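Local coordinates for ADP-ribose pyrophosphatase (Streptococcus suis, PDB 3O8S), which probably hydrolyses ADP-ribose or related nucleoside diphosphates linked to another group, as a member of the Nudix hydrolase family, at residues 73-77 with 109-114; 76-81 with 192-197; 82-88 with 165-171; 134-138 with 182-188. All coordinates share one frame; numbering follows the deposited sequence.

Contact 1: 73-77 with 109-114; sequences TRAAI and NVVKEV. With EDO (1,2-ethanediol), chain F.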
loop_
_atom_site.group_PDB
_atom_site.type_symbol
_atom_site.label_atom_id
_atom_site.label_comp_id
_atom_site.label_asym_id
_atom_site.label_seq_id
_atom_site.Cartn_x
_atom_site.Cartn_y
_atom_site.Cartn_z
ATOM N N THR A 73 9.468 2.368 2.369
ATOM C CA THR A 73 9.365 2.000 0.961
ATOM C C THR A 73 10.624 1.251 0.574
ATOM O O THR A 73 11.697 1.566 1.077
ATOM C CB THR A 73 9.085 3.208 0.074
ATOM O OG1 THR A 73 10.109 4.184 0.243
ATOM C CG2 THR A 73 7.714 3.822 0.341
ATOM N N ARG A 74 10.481 0.199 -0.236
ATOM C CA ARG A 74 11.604 -0.613 -0.735
ATOM C C ARG A 74 11.448 -0.801 -2.215
ATOM O O ARG A 74 10.346 -1.155 -2.675
ATOM C CB ARG A 74 11.694 -1.984 -0.035
ATOM C CG ARG A 74 12.012 -1.943 1.466
ATOM C CD ARG A 74 13.470 -1.660 1.775
ATOM N NE ARG A 74 13.576 -0.789 2.947
ATOM C CZ ARG A 74 14.674 -0.137 3.314
ATOM N NH1 ARG A 74 15.800 -0.275 2.627
ATOM N NH2 ARG A 74 14.659 0.645 4.385
ATOM N N ALA A 75 12.526 -0.561 -2.976
ATOM C CA ALA A 75 12.484 -0.732 -4.429
ATOM C C ALA A 75 13.149 -2.038 -4.847
ATOM O O ALA A 75 14.266 -2.319 -4.430
ATOM C CB ALA A 75 13.153 0.444 -5.124
ATOM N N ALA A 76 12.450 -2.837 -5.656
ATOM C CA ALA A 76 12.956 -4.111 -6.186
ATOM C C ALA A 76 13.240 -3.934 -7.677
ATOM O O ALA A 76 12.313 -3.728 -8.445
ATOM C CB ALA A 76 11.930 -5.212 -5.962
ATOM N N ILE A 77 14.509 -3.942 -8.066
ATOM C CA ILE A 77 14.963 -3.718 -9.447
ATOM C C ILE A 77 15.652 -4.980 -9.955
ATOM O O ILE A 77 16.577 -5.464 -9.325
ATOM C CB ILE A 77 15.911 -2.466 -9.516
ATOM C CG1 ILE A 77 15.247 -1.207 -8.882
ATOM C CG2 ILE A 77 16.400 -2.172 -10.979
ATOM C CD1 ILE A 77 16.264 -0.280 -8.183
ATOM N N ASN A 109 8.900 8.977 -3.578
ATOM C CA ASN A 109 9.847 8.617 -2.541
ATOM C C ASN A 109 10.774 7.447 -2.974
ATOM O O ASN A 109 11.986 7.598 -2.828
ATOM C CB ASN A 109 9.113 8.285 -1.250
ATOM C CG ASN A 109 10.005 8.265 -0.057
ATOM O OD1 ASN A 109 10.360 9.303 0.504
ATOM N ND2 ASN A 109 10.387 7.076 0.351
ATOM N N VAL A 110 10.234 6.317 -3.528
ATOM C CA VAL A 110 11.102 5.190 -3.949
ATOM C C VAL A 110 12.055 5.600 -5.063
ATOM O O VAL A 110 13.227 5.267 -4.991
ATOM C CB VAL A 110 10.415 3.843 -4.343
ATOM C CG1 VAL A 110 10.016 3.050 -3.137
ATOM C CG2 VAL A 110 9.263 4.011 -5.318
ATOM N N VAL A 111 11.546 6.278 -6.091
ATOM C CA VAL A 111 12.323 6.750 -7.240
ATOM C C VAL A 111 13.485 7.664 -6.785
ATOM O O VAL A 111 14.595 7.517 -7.300
ATOM C CB VAL A 111 11.402 7.458 -8.270
ATOM C CG1 VAL A 111 12.206 8.132 -9.382
ATOM C CG2 VAL A 111 10.388 6.473 -8.851
ATOM N N LYS A 112 13.226 8.610 -5.850
ATOM C CA LYS A 112 14.255 9.524 -5.354
ATOM C C LYS A 112 15.281 8.756 -4.515
ATOM O O LYS A 112 16.474 9.032 -4.617
ATOM C CB LYS A 112 13.648 10.693 -4.542
ATOM N N GLU A 113 14.817 7.784 -3.706
ATOM C CA GLU A 113 15.693 6.966 -2.870
ATOM C C GLU A 113 16.603 6.084 -3.704
ATOM O O GLU A 113 17.731 5.859 -3.294
ATOM C CB GLU A 113 14.885 6.100 -1.911
ATOM C CG GLU A 113 14.472 6.833 -0.651
ATOM C CD GLU A 113 13.367 6.148 0.126
ATOM O OE1 GLU A 113 12.739 5.207 -0.415
ATOM O OE2 GLU A 113 13.107 6.576 1.273
ATOM N N VAL A 114 16.118 5.571 -4.854
ATOM C CA VAL A 114 16.917 4.722 -5.753
ATOM C C VAL A 114 18.012 5.565 -6.363
ATOM O O VAL A 114 19.158 5.113 -6.406
ATOM C CB VAL A 114 16.082 4.008 -6.845
ATOM C CG1 VAL A 114 16.979 3.293 -7.846
ATOM C CG2 VAL A 114 15.122 3.025 -6.211
HETATM C C1 EDO F . 20.051 2.173 2.614
HETATM O O1 EDO F . 19.533 3.277 3.365
HETATM C C2 EDO F . 18.894 1.292 2.166
HETATM O O2 EDO F . 18.600 0.325 3.176
#
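Strand 73-77 and helix 109-114 cross at -66° with 8.2 Å between their axes, Ala75 and Val110 coming closest at 6.1 Å between CA atoms. Three strand residues on the same face, Thr73, Ala75 and Ile77, meet the helix in turn. At the first, Val110 puts CG1 hard against Thr73 CB, 3.3 Å away. Val114 serves the other two: with CG1 anti to the backbone N (chi1 173°) and CG2 anti to the carbonyl carbon, CG2 presses on Ala75 CB at 3.4 Å and CG1 meets Ile77 CD1 at 3.7 Å. The run KEVKEEAGL from Lys112 matches the REUXEEXGU half of the Nudix box, with lysine for the usual arginine, so this contact seats the signature helix on the central sheet. A buried polar cluster closes the Thr73 end. Asn109 ND2 donates to Thr73 OG1 (2.9 Å), which lies in the amide plane, but the bond is bent to 135°. That hydroxyl is also hydrogen-bonded to Gly98 O, and the Glu113 side chain crosses that of Thr73 at about a right angle, OE1 2.9 Å from Thr73 OG1. Asp101 N takes Asn109 OD1, fixing the amide flip. On the reverse side, Arg74 NH1 bonds Leu95 O and a 1,2-ethanediol, probably from the crystallisation liquor.

Contact 2: 76-81 with 192-197; sequences AIFQED and CLEASR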
loop_
_atom_site.group_PDB
_atom_site.type_symbol
_atom_site.label_atom_id
_atom_site.label_comp_id
_atom_site.label_asym_id
_atom_site.label_seq_id
_atom_site.Cartn_x
_atom_site.Cartn_y
_atom_site.Cartn_z
ATOM N N ALA A 76 12.450 -2.837 -5.656
ATOM C CA ALA A 76 12.956 -4.111 -6.186
ATOM C C ALA A 76 13.240 -3.934 -7.677
ATOM O O ALA A 76 12.313 -3.728 -8.445
ATOM C CB ALA A 76 11.930 -5.212 -5.962
ATOM N N ILE A 77 14.509 -3.942 -8.066
ATOM C CA ILE A 77 14.963 -3.718 -9.447
ATOM C C ILE A 77 15.652 -4.980 -9.955
ATOM O O ILE A 77 16.577 -5.464 -9.325
ATOM C CB ILE A 77 15.911 -2.466 -9.516
ATOM C CG1 ILE A 77 15.247 -1.207 -8.882
ATOM C CG2 ILE A 77 16.400 -2.172 -10.979
ATOM C CD1 ILE A 77 16.264 -0.280 -8.183
ATOM N N PHE A 78 15.227 -5.485 -11.114
ATOM C CA PHE A 78 15.792 -6.713 -11.687
ATOM C C PHE A 78 16.455 -6.501 -13.044
ATOM O O PHE A 78 15.990 -5.711 -13.856
ATOM C CB PHE A 78 14.694 -7.806 -11.811
ATOM C CG PHE A 78 14.169 -8.279 -10.471
ATOM C CD1 PHE A 78 13.090 -7.645 -9.862
ATOM C CD2 PHE A 78 14.786 -9.327 -9.794
ATOM C CE1 PHE A 78 12.619 -8.070 -8.605
ATOM C CE2 PHE A 78 14.312 -9.753 -8.545
ATOM C CZ PHE A 78 13.250 -9.100 -7.946
ATOM N N GLN A 79 17.527 -7.247 -13.283
ATOM C CA GLN A 79 18.268 -7.341 -14.540
ATOM C C GLN A 79 18.694 -8.803 -14.644
ATOM O O GLN A 79 19.358 -9.290 -13.731
ATOM C CB GLN A 79 19.460 -6.343 -14.597
ATOM C CG GLN A 79 19.029 -4.864 -14.797
ATOM C CD GLN A 79 18.354 -4.573 -16.136
ATOM O OE1 GLN A 79 18.986 -4.566 -17.191
ATOM N NE2 GLN A 79 17.055 -4.303 -16.128
ATOM N N GLU A 80 18.197 -9.534 -15.659
ATOM C CA GLU A 80 18.440 -10.981 -15.845
ATOM C C GLU A 80 17.974 -11.792 -14.609
ATOM O O GLU A 80 18.639 -12.757 -14.218
ATOM C CB GLU A 80 19.925 -11.271 -16.135
ATOM C CG GLU A 80 20.285 -11.269 -17.608
ATOM C CD GLU A 80 20.500 -9.909 -18.237
ATOM O OE1 GLU A 80 21.037 -9.001 -17.561
ATOM O OE2 GLU A 80 20.176 -9.771 -19.438
ATOM N N ASP A 81 16.853 -11.365 -13.984
ATOM C CA ASP A 81 16.241 -11.955 -12.793
ATOM C C ASP A 81 17.178 -11.872 -11.546
ATOM O O ASP A 81 16.931 -12.558 -10.555
ATOM C CB ASP A 81 15.764 -13.402 -13.061
ATOM C CG ASP A 81 14.531 -13.524 -13.956
ATOM O OD1 ASP A 81 13.745 -12.551 -14.032
ATOM O OD2 ASP A 81 14.319 -14.610 -14.522
ATOM N N CYS A 192 9.382 -10.483 -4.571
ATOM C CA CYS A 192 9.643 -9.432 -5.569
ATOM C C CYS A 192 10.011 -10.042 -6.928
ATOM O O CYS A 192 9.482 -9.586 -7.944
ATOM C CB CYS A 192 10.729 -8.483 -5.072
ATOM S SG CYS A 192 10.230 -7.472 -3.655
ATOM N N LEU A 193 10.855 -11.121 -6.949
ATOM C CA LEU A 193 11.224 -11.811 -8.206
ATOM C C LEU A 193 9.982 -12.403 -8.890
ATOM O O LEU A 193 9.787 -12.217 -10.102
ATOM C CB LEU A 193 12.283 -12.899 -7.964
ATOM C CG LEU A 193 12.698 -13.777 -9.176
ATOM C CD1 LEU A 193 13.303 -12.945 -10.304
ATOM C CD2 LEU A 193 13.660 -14.846 -8.760
ATOM N N GLU A 194 9.130 -13.079 -8.099
ATOM C CA GLU A 194 7.882 -13.654 -8.576
ATOM C C GLU A 194 7.000 -12.537 -9.193
ATOM O O GLU A 194 6.480 -12.735 -10.284
ATOM C CB GLU A 194 7.164 -14.410 -7.437
ATOM C CG GLU A 194 5.968 -15.242 -7.879
ATOM C CD GLU A 194 5.066 -15.722 -6.751
ATOM O OE1 GLU A 194 5.579 -15.923 -5.623
ATOM O OE2 GLU A 194 3.846 -15.891 -6.996
ATOM N N ALA A 195 6.888 -11.356 -8.533
ATOM C CA ALA A 195 6.145 -10.204 -9.076
ATOM C C ALA A 195 6.754 -9.718 -10.406
ATOM O O ALA A 195 6.003 -9.439 -11.351
ATOM C CB ALA A 195 6.119 -9.063 -8.073
ATOM N N SER A 196 8.098 -9.676 -10.509
ATOM C CA SER A 196 8.734 -9.258 -11.764
ATOM C C SER A 196 8.486 -10.236 -12.912
ATOM O O SER A 196 8.552 -9.811 -14.069
ATOM C CB SER A 196 10.242 -9.064 -11.595
ATOM O OG SER A 196 10.930 -10.298 -11.628
ATOM N N ARG A 197 8.265 -11.542 -12.600
ATOM C CA ARG A 197 8.033 -12.587 -13.599
ATOM C C ARG A 197 6.544 -12.771 -13.962
ATOM O O ARG A 197 6.234 -13.533 -14.874
ATOM C CB ARG A 197 8.590 -13.935 -13.102
ATOM C CG ARG A 197 10.121 -14.053 -13.157
ATOM C CD ARG A 197 10.581 -15.281 -12.396
ATOM N NE ARG A 197 11.996 -15.602 -12.632
ATOM C CZ ARG A 197 12.703 -16.475 -11.910
ATOM N NH1 ARG A 197 12.136 -17.124 -10.896
ATOM N NH2 ARG A 197 13.982 -16.700 -12.191
#
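With CG anti to its carbonyl carbon (chi1 -66°) and the ring turned nearly square to the side-chain bond (chi2 89°), Phe78 lays its ring against helix 192-197; Leu193, with CG anti to the backbone N, brings CD1 to the ring. The far end of the ring, CZ, is only 3.3 Å from Leu193 N, and CE2 lies 3.8 Å from Leu193 CD1. Ser196 approaches over one face, its CB 3.6 Å from Phe78 CD1. Its OG sits above the rim of that face and is held by a hydrogen bond to Leu193 O one turn back in the helix. Cys192 CB takes the ring edge in plane and also packs on Ala76 CB at 3.6 Å. Beyond the aromatic patch the contact turns ionic and more open. Arg197 grips a single carboxylate oxygen side-on, NE and NH2 reaching Asp81 OD2 at 3.2 and 3.1 Å. The acceptor lies in the guanidinium plane, yet both donors come from above one face of the carboxylate, whose plane stands 84° from that of the guanidinium. Leu193 CD2 lies against a guanidinium face, while its CD1 touches Asp81 CB. Asp81 belongs to the tight hairpin turn joining strands 70-79 and 82-87, so the salt bridge ties that turn to the last part of helix 186-197. Strand 145-157 adds Leu151 against Phe78 and Ser196, Ile83 of strand 82-87 also touches the ring, and Val128 of strand 120-132 packs on Cys192 and Ala195.

Contact 3: 82-88 with 165-171; sequences KILLVQE and TVASGFF. With EDO (1,2-ethanediol), chain C.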
loop_
_atom_site.group_PDB
_atom_site.type_symbol
_atom_site.label_atom_id
_atom_site.label_comp_id
_atom_site.label_asym_id
_atom_site.label_seq_id
_atom_site.Cartn_x
_atom_site.Cartn_y
_atom_site.Cartn_z
ATOM N N LYS A 82 18.233 -11.017 -11.596
ATOM C CA LYS A 82 19.118 -10.716 -10.468
ATOM C C LYS A 82 18.598 -9.430 -9.811
ATOM O O LYS A 82 18.216 -8.506 -10.533
ATOM C CB LYS A 82 20.580 -10.567 -10.904
ATOM C CG LYS A 82 21.255 -11.858 -11.316
ATOM C CD LYS A 82 22.699 -11.579 -11.717
ATOM C CE LYS A 82 23.459 -12.825 -12.100
ATOM N NZ LYS A 82 24.928 -12.588 -12.094
ATOM N N ILE A 83 18.564 -9.360 -8.456
ATOM C CA ILE A 83 17.991 -8.185 -7.789
ATOM C C ILE A 83 19.055 -7.130 -7.418
ATOM O O ILE A 83 20.159 -7.490 -7.014
ATOM C CB ILE A 83 17.151 -8.615 -6.548
ATOM C CG1 ILE A 83 16.153 -7.491 -6.136
ATOM C CG2 ILE A 83 18.066 -9.122 -5.352
ATOM C CD1 ILE A 83 14.942 -7.966 -5.319
ATOM N N LEU A 84 18.705 -5.823 -7.510
ATOM C CA LEU A 84 19.653 -4.787 -7.088
ATOM C C LEU A 84 19.629 -4.596 -5.547
ATOM O O LEU A 84 18.573 -4.330 -4.948
ATOM C CB LEU A 84 19.447 -3.429 -7.787
ATOM C CG LEU A 84 20.451 -2.374 -7.271
ATOM C CD1 LEU A 84 21.674 -2.212 -8.157
ATOM C CD2 LEU A 84 19.778 -1.111 -6.858
ATOM N N LEU A 85 20.807 -4.685 -4.929
ATOM C CA LEU A 85 20.984 -4.479 -3.484
ATOM C C LEU A 85 22.043 -3.426 -3.254
ATOM O O LEU A 85 22.977 -3.307 -4.049
ATOM C CB LEU A 85 21.347 -5.784 -2.735
ATOM C CG LEU A 85 20.322 -6.928 -2.832
ATOM C CD1 LEU A 85 20.923 -8.227 -2.413
ATOM C CD2 LEU A 85 19.036 -6.631 -2.069
ATOM N N VAL A 86 21.868 -2.634 -2.189
ATOM C CA VAL A 86 22.800 -1.587 -1.788
ATOM C C VAL A 86 23.391 -1.964 -0.434
ATOM O O VAL A 86 22.693 -2.526 0.422
ATOM C CB VAL A 86 22.201 -0.155 -1.806
ATOM C CG1 VAL A 86 21.979 0.325 -3.241
ATOM C CG2 VAL A 86 20.910 -0.054 -0.988
ATOM N N GLN A 87 24.687 -1.694 -0.259
ATOM C CA GLN A 87 25.400 -2.024 0.969
ATOM C C GLN A 87 25.569 -0.793 1.841
ATOM O O GLN A 87 25.941 0.276 1.341
ATOM C CB GLN A 87 26.770 -2.626 0.639
ATOM C CG GLN A 87 27.454 -3.305 1.820
ATOM C CD GLN A 87 28.860 -3.732 1.496
ATOM O OE1 GLN A 87 29.573 -3.072 0.740
ATOM N NE2 GLN A 87 29.284 -4.847 2.066
ATOM N N GLU A 88 25.353 -0.968 3.162
ATOM C CA GLU A 88 25.486 0.084 4.158
ATOM C C GLU A 88 26.800 -0.060 4.937
ATOM O O GLU A 88 27.461 -1.093 4.813
ATOM C CB GLU A 88 24.278 0.061 5.099
ATOM C CG GLU A 88 23.049 0.692 4.482
ATOM C CD GLU A 88 21.810 0.553 5.336
ATOM O OE1 GLU A 88 21.273 -0.574 5.425
ATOM O OE2 GLU A 88 21.359 1.578 5.897
ATOM N N THR A 165 24.930 4.900 1.358
ATOM C CA THR A 165 25.411 3.567 0.969
ATOM C C THR A 165 26.832 3.640 0.452
ATOM O O THR A 165 27.313 4.731 0.128
ATOM C CB THR A 165 24.462 2.921 -0.071
ATOM O OG1 THR A 165 24.537 3.629 -1.311
ATOM C CG2 THR A 165 23.039 2.817 0.422
ATOM N N VAL A 166 27.506 2.472 0.369
ATOM C CA VAL A 166 28.937 2.403 0.014
ATOM C C VAL A 166 29.216 1.521 -1.227
ATOM O O VAL A 166 30.305 1.607 -1.789
ATOM C CB VAL A 166 29.796 1.961 1.246
ATOM C CG1 VAL A 166 29.794 3.041 2.325
ATOM C CG2 VAL A 166 29.323 0.625 1.835
ATOM N N ALA A 167 28.225 0.712 -1.666
ATOM C CA ALA A 167 28.294 -0.168 -2.849
ATOM C C ALA A 167 26.895 -0.636 -3.259
ATOM O O ALA A 167 25.928 -0.451 -2.516
ATOM C CB ALA A 167 29.190 -1.373 -2.574
ATOM N N SER A 168 26.800 -1.235 -4.454
ATOM C CA SER A 168 25.582 -1.781 -5.045
ATOM C C SER A 168 25.943 -2.884 -6.042
ATOM O O SER A 168 27.075 -2.953 -6.504
ATOM C CB SER A 168 24.772 -0.688 -5.730
ATOM O OG SER A 168 25.473 -0.262 -6.885
ATOM N N GLY A 169 24.998 -3.754 -6.330
ATOM C CA GLY A 169 25.238 -4.849 -7.252
ATOM C C GLY A 169 23.986 -5.632 -7.555
ATOM O O GLY A 169 22.990 -5.512 -6.838
ATOM N N PHE A 170 24.024 -6.420 -8.635
ATOM C CA PHE A 170 22.923 -7.306 -8.991
ATOM C C PHE A 170 23.275 -8.682 -8.480
ATOM O O PHE A 170 24.368 -9.198 -8.755
ATOM C CB PHE A 170 22.626 -7.293 -10.488
ATOM C CG PHE A 170 21.906 -6.036 -10.904
ATOM C CD1 PHE A 170 20.521 -5.934 -10.778
ATOM C CD2 PHE A 170 22.609 -4.956 -11.434
ATOM C CE1 PHE A 170 19.856 -4.772 -11.161
ATOM C CE2 PHE A 170 21.935 -3.797 -11.831
ATOM C CZ PHE A 170 20.562 -3.715 -11.699
ATOM N N PHE A 171 22.384 -9.238 -7.666
ATOM C CA PHE A 171 22.640 -10.519 -7.027
ATOM C C PHE A 171 21.580 -11.529 -7.374
ATOM O O PHE A 171 20.400 -11.207 -7.382
ATOM C CB PHE A 171 22.718 -10.349 -5.493
ATOM C CG PHE A 171 23.860 -9.485 -5.028
ATOM C CD1 PHE A 171 23.702 -8.111 -4.888
ATOM C CD2 PHE A 171 25.094 -10.046 -4.707
ATOM C CE1 PHE A 171 24.760 -7.311 -4.457
ATOM C CE2 PHE A 171 26.152 -9.245 -4.264
ATOM C CZ PHE A 171 25.978 -7.882 -4.138
HETATM C C1 EDO C . 24.575 0.565 -9.927
HETATM O O1 EDO C . 23.736 0.615 -8.742
HETATM C C2 EDO C . 24.268 -0.569 -10.903
HETATM O O2 EDO C . 24.786 -1.803 -10.398
#
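Ile83 N donates to Phe171 O at 2.8 Å, and Phe171 N returns the bond to Ile83 O, making one hydrogen-bonded pair of an antiparallel ladder. The next such pair joins Leu85 and Gly169, Leu85 N reaching Gly169 O at 3.0 Å almost straight, with the donor nearly in line with the carbonyl. Between the pairs, CA-H...O contacts fill in, the closest from Ser168 CA to Leu85 O at 3.2 Å. Farther along, Val166 N bonds Gln87 O at 2.9 Å. Strand 167-171 thereby adds to the outer side of strand 82-87 in the curled mixed sheet at the heart of the Nudix fold. Each face of this ribbon has its own aromatic. On the face of Leu84 and Val86, Leu84 CD1 makes a CH-pi contact over one face of the Phe170 ring, 4.1 Å from the centroid and 18° off the normal, while Lys82 O sits at the ring edge. Ala118 of helix 106-118 packs on both Leu84 and Val86. The other face carries Phe171, whose chi1 of -64° sets CG anti to the carbonyl carbon; its ring passes over Gly169, which has no side chain in the way, and CD1 lies 3.7 Å from Leu85 CD1. Trp93 meets this ring edge-to-face. In the preceding residues, Thr165 CG2 rests on Val86 CB, its OG1 bonded to Glu117 O. Ser168 OG donates to a 1,2-ethanediol O1 at 2.7 Å.

Contact 4: 134-138 with 182-188; sequences HKNNP and GKNTAEQ. With EDO (1,2-ethanediol), chain F.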
loop_
_atom_site.group_PDB
_atom_site.type_symbol
_atom_site.label_atom_id
_atom_site.label_comp_id
_atom_site.label_asym_id
_atom_site.label_seq_id
_atom_site.Cartn_x
_atom_site.Cartn_y
_atom_site.Cartn_z
ATOM N N HIS A 134 6.260 -6.040 11.931
ATOM C CA HIS A 134 6.129 -6.937 13.091
ATOM C C HIS A 134 5.765 -8.378 12.697
ATOM O O HIS A 134 6.239 -9.314 13.335
ATOM C CB HIS A 134 5.091 -6.397 14.080
ATOM C CG HIS A 134 5.008 -7.172 15.358
ATOM N ND1 HIS A 134 3.849 -7.836 15.724
ATOM C CD2 HIS A 134 5.949 -7.373 16.312
ATOM C CE1 HIS A 134 4.112 -8.404 16.892
ATOM N NE2 HIS A 134 5.363 -8.153 17.287
ATOM N N LYS A 135 4.948 -8.551 11.644
ATOM C CA LYS A 135 4.496 -9.864 11.185
ATOM C C LYS A 135 5.456 -10.528 10.188
ATOM O O LYS A 135 5.359 -11.742 9.987
ATOM C CB LYS A 135 3.115 -9.737 10.520
ATOM C CG LYS A 135 1.955 -9.471 11.473
ATOM C CD LYS A 135 0.650 -9.400 10.696
ATOM C CE LYS A 135 -0.487 -8.850 11.508
ATOM N NZ LYS A 135 -1.767 -8.942 10.756
ATOM N N ASN A 136 6.367 -9.750 9.563
ATOM C CA ASN A 136 7.228 -10.253 8.488
ATOM C C ASN A 136 8.746 -10.076 8.673
ATOM O O ASN A 136 9.500 -10.743 7.959
ATOM C CB ASN A 136 6.828 -9.562 7.173
ATOM C CG ASN A 136 5.402 -9.854 6.760
ATOM O OD1 ASN A 136 5.120 -10.846 6.077
ATOM N ND2 ASN A 136 4.464 -9.034 7.228
ATOM N N ASN A 137 9.201 -9.156 9.540
ATOM C CA ASN A 137 10.647 -8.895 9.696
ATOM C C ASN A 137 11.109 -8.992 11.168
ATOM O O ASN A 137 10.320 -8.676 12.058
ATOM C CB ASN A 137 11.025 -7.529 9.094
ATOM C CG ASN A 137 10.676 -7.421 7.628
ATOM O OD1 ASN A 137 9.506 -7.262 7.252
ATOM N ND2 ASN A 137 11.674 -7.560 6.762
ATOM N N PRO A 138 12.381 -9.428 11.421
ATOM C CA PRO A 138 12.874 -9.602 12.811
ATOM C C PRO A 138 12.619 -8.429 13.776
ATOM O O PRO A 138 13.213 -7.357 13.665
ATOM C CB PRO A 138 14.379 -9.809 12.619
ATOM C CG PRO A 138 14.498 -10.440 11.304
ATOM C CD PRO A 138 13.402 -9.872 10.444
ATOM N N GLY A 182 15.901 -7.015 8.987
ATOM C CA GLY A 182 14.890 -6.069 9.462
ATOM C C GLY A 182 14.320 -5.226 8.324
ATOM O O GLY A 182 13.172 -4.778 8.388
ATOM N N LYS A 183 15.115 -5.040 7.252
ATOM C CA LYS A 183 14.742 -4.277 6.060
ATOM C C LYS A 183 14.136 -5.178 4.993
ATOM O O LYS A 183 13.130 -4.804 4.397
ATOM C CB LYS A 183 15.952 -3.516 5.494
ATOM C CG LYS A 183 16.282 -2.302 6.333
ATOM C CD LYS A 183 17.467 -1.546 5.821
ATOM C CE LYS A 183 17.639 -0.317 6.668
ATOM N NZ LYS A 183 18.853 0.428 6.298
ATOM N N ASN A 184 14.727 -6.361 4.755
ATOM C CA ASN A 184 14.219 -7.300 3.755
ATOM C C ASN A 184 14.721 -8.719 4.007
ATOM O O ASN A 184 15.921 -8.933 4.119
ATOM C CB ASN A 184 14.596 -6.850 2.309
ATOM C CG ASN A 184 15.970 -6.206 2.202
ATOM O OD1 ASN A 184 16.094 -5.029 1.885
ATOM N ND2 ASN A 184 17.033 -6.932 2.525
ATOM N N THR A 185 13.798 -9.688 4.070
ATOM C CA THR A 185 14.122 -11.110 4.205
ATOM C C THR A 185 14.353 -11.699 2.798
ATOM O O THR A 185 13.950 -11.084 1.797
ATOM C CB THR A 185 12.975 -11.860 4.919
ATOM O OG1 THR A 185 11.795 -11.707 4.134
ATOM C CG2 THR A 185 12.723 -11.375 6.354
ATOM N N ALA A 186 14.956 -12.909 2.723
ATOM C CA ALA A 186 15.175 -13.628 1.454
ATOM C C ALA A 186 13.807 -13.947 0.795
ATOM O O ALA A 186 13.647 -13.824 -0.425
ATOM C CB ALA A 186 15.971 -14.906 1.715
ATOM N N GLU A 187 12.806 -14.244 1.640
ATOM C CA GLU A 187 11.421 -14.546 1.287
ATOM C C GLU A 187 10.787 -13.352 0.565
ATOM O O GLU A 187 10.168 -13.538 -0.496
ATOM C CB GLU A 187 10.610 -14.915 2.547
ATOM C CG GLU A 187 11.009 -16.225 3.227
ATOM C CD GLU A 187 12.285 -16.287 4.061
ATOM O OE1 GLU A 187 12.595 -15.308 4.778
ATOM O OE2 GLU A 187 12.951 -17.349 4.034
ATOM N N GLN A 188 10.977 -12.119 1.108
ATOM C CA GLN A 188 10.458 -10.886 0.484
ATOM C C GLN A 188 11.135 -10.616 -0.858
ATOM O O GLN A 188 10.455 -10.198 -1.789
ATOM C CB GLN A 188 10.583 -9.668 1.417
ATOM C CG GLN A 188 9.608 -9.763 2.612
ATOM C CD GLN A 188 9.913 -8.835 3.765
ATOM O OE1 GLN A 188 11.011 -8.294 3.908
ATOM N NE2 GLN A 188 8.932 -8.616 4.621
HETATM C C1 EDO F . 20.051 2.173 2.614
HETATM O O1 EDO F . 19.533 3.277 3.365
HETATM C C2 EDO F . 18.894 1.292 2.166
HETATM O O2 EDO F . 18.600 0.325 3.176
HETATM O O HOH W 1 7.055 -11.417 4.336
HETATM O O HOH W 2 9.493 -12.395 5.610
#
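Asn137 and Gln188 lock their side-chain amides together, the tight part of this contact; around them the fit loosens into water and sparse van der Waals touches. Gln188 NE2 donates to Asn137 OD1 and Asn137 ND2 to Gln188 OE1, both at 3.0 Å and fairly straight at 163° and 157°. The amide planes are nevertheless 45° apart, so the pair is twisted and each donor arrives tilted from the other's carbonyl plane. Having CG anti to its carbonyl carbon swings the Asn137 amide toward the helix start, where it is buried with Gln188. Its ND2 also bonds Leu181 O, and the two-way pairing settles the orientation of both amides. Asn136 CB closes over Gln188 NE2 at 3.4 Å. The outer side is different. One water is hydrogen-bonded to Thr185 OG1 and donates to Asn136 O; another donates to Asn136 OD1 and is only weakly held by Gln188 NE2. Pro138 CD comes no nearer than 4.1 Å to Gly182 N, and Thr185 CG2 brushes Asn136 O at 3.7 Å. Asn136 ND2 turns instead to Asp206, and Lys135 bridges to Asp108 of the second subunit. Lys183 NZ is salt-bridged to Glu88 and bonds a 1,2-ethanediol. Within the helix start itself, Gln188 N bonds Thr185 OG1 at 3.2 Å while Thr185 N bonds Gln188 OE1 at 3.1 Å, from the same face of the amide as Asn137 ND2: the reciprocal pattern of a capping box, with Thr185 as N-cap of helix 186-197.

Contacts 1 and 2 both start from strand 70-79 and share Ala76 and Ile77, but they use opposite faces of it: helix 106-118 lies on one, helix 186-197 on the other, with contact centres about 14 Å apart. The sheet is thus sandwiched between helices, as in the Nudix fold. Strand 82-87 pairs with 70-79 (Ile77 O to Leu84 N), and contact 3 adds strand 167-171 on its other side. Contact 4, about 17 Å from the centre of each other contact, lies at the start of helix 186-197, which contact 2 uses farther on. Along the chain contact 1 closes before contact 4 opens; contacts 3 and 4 are both nested inside contact 2, cross each other and are joined by the Glu88-Lys183 salt bridge.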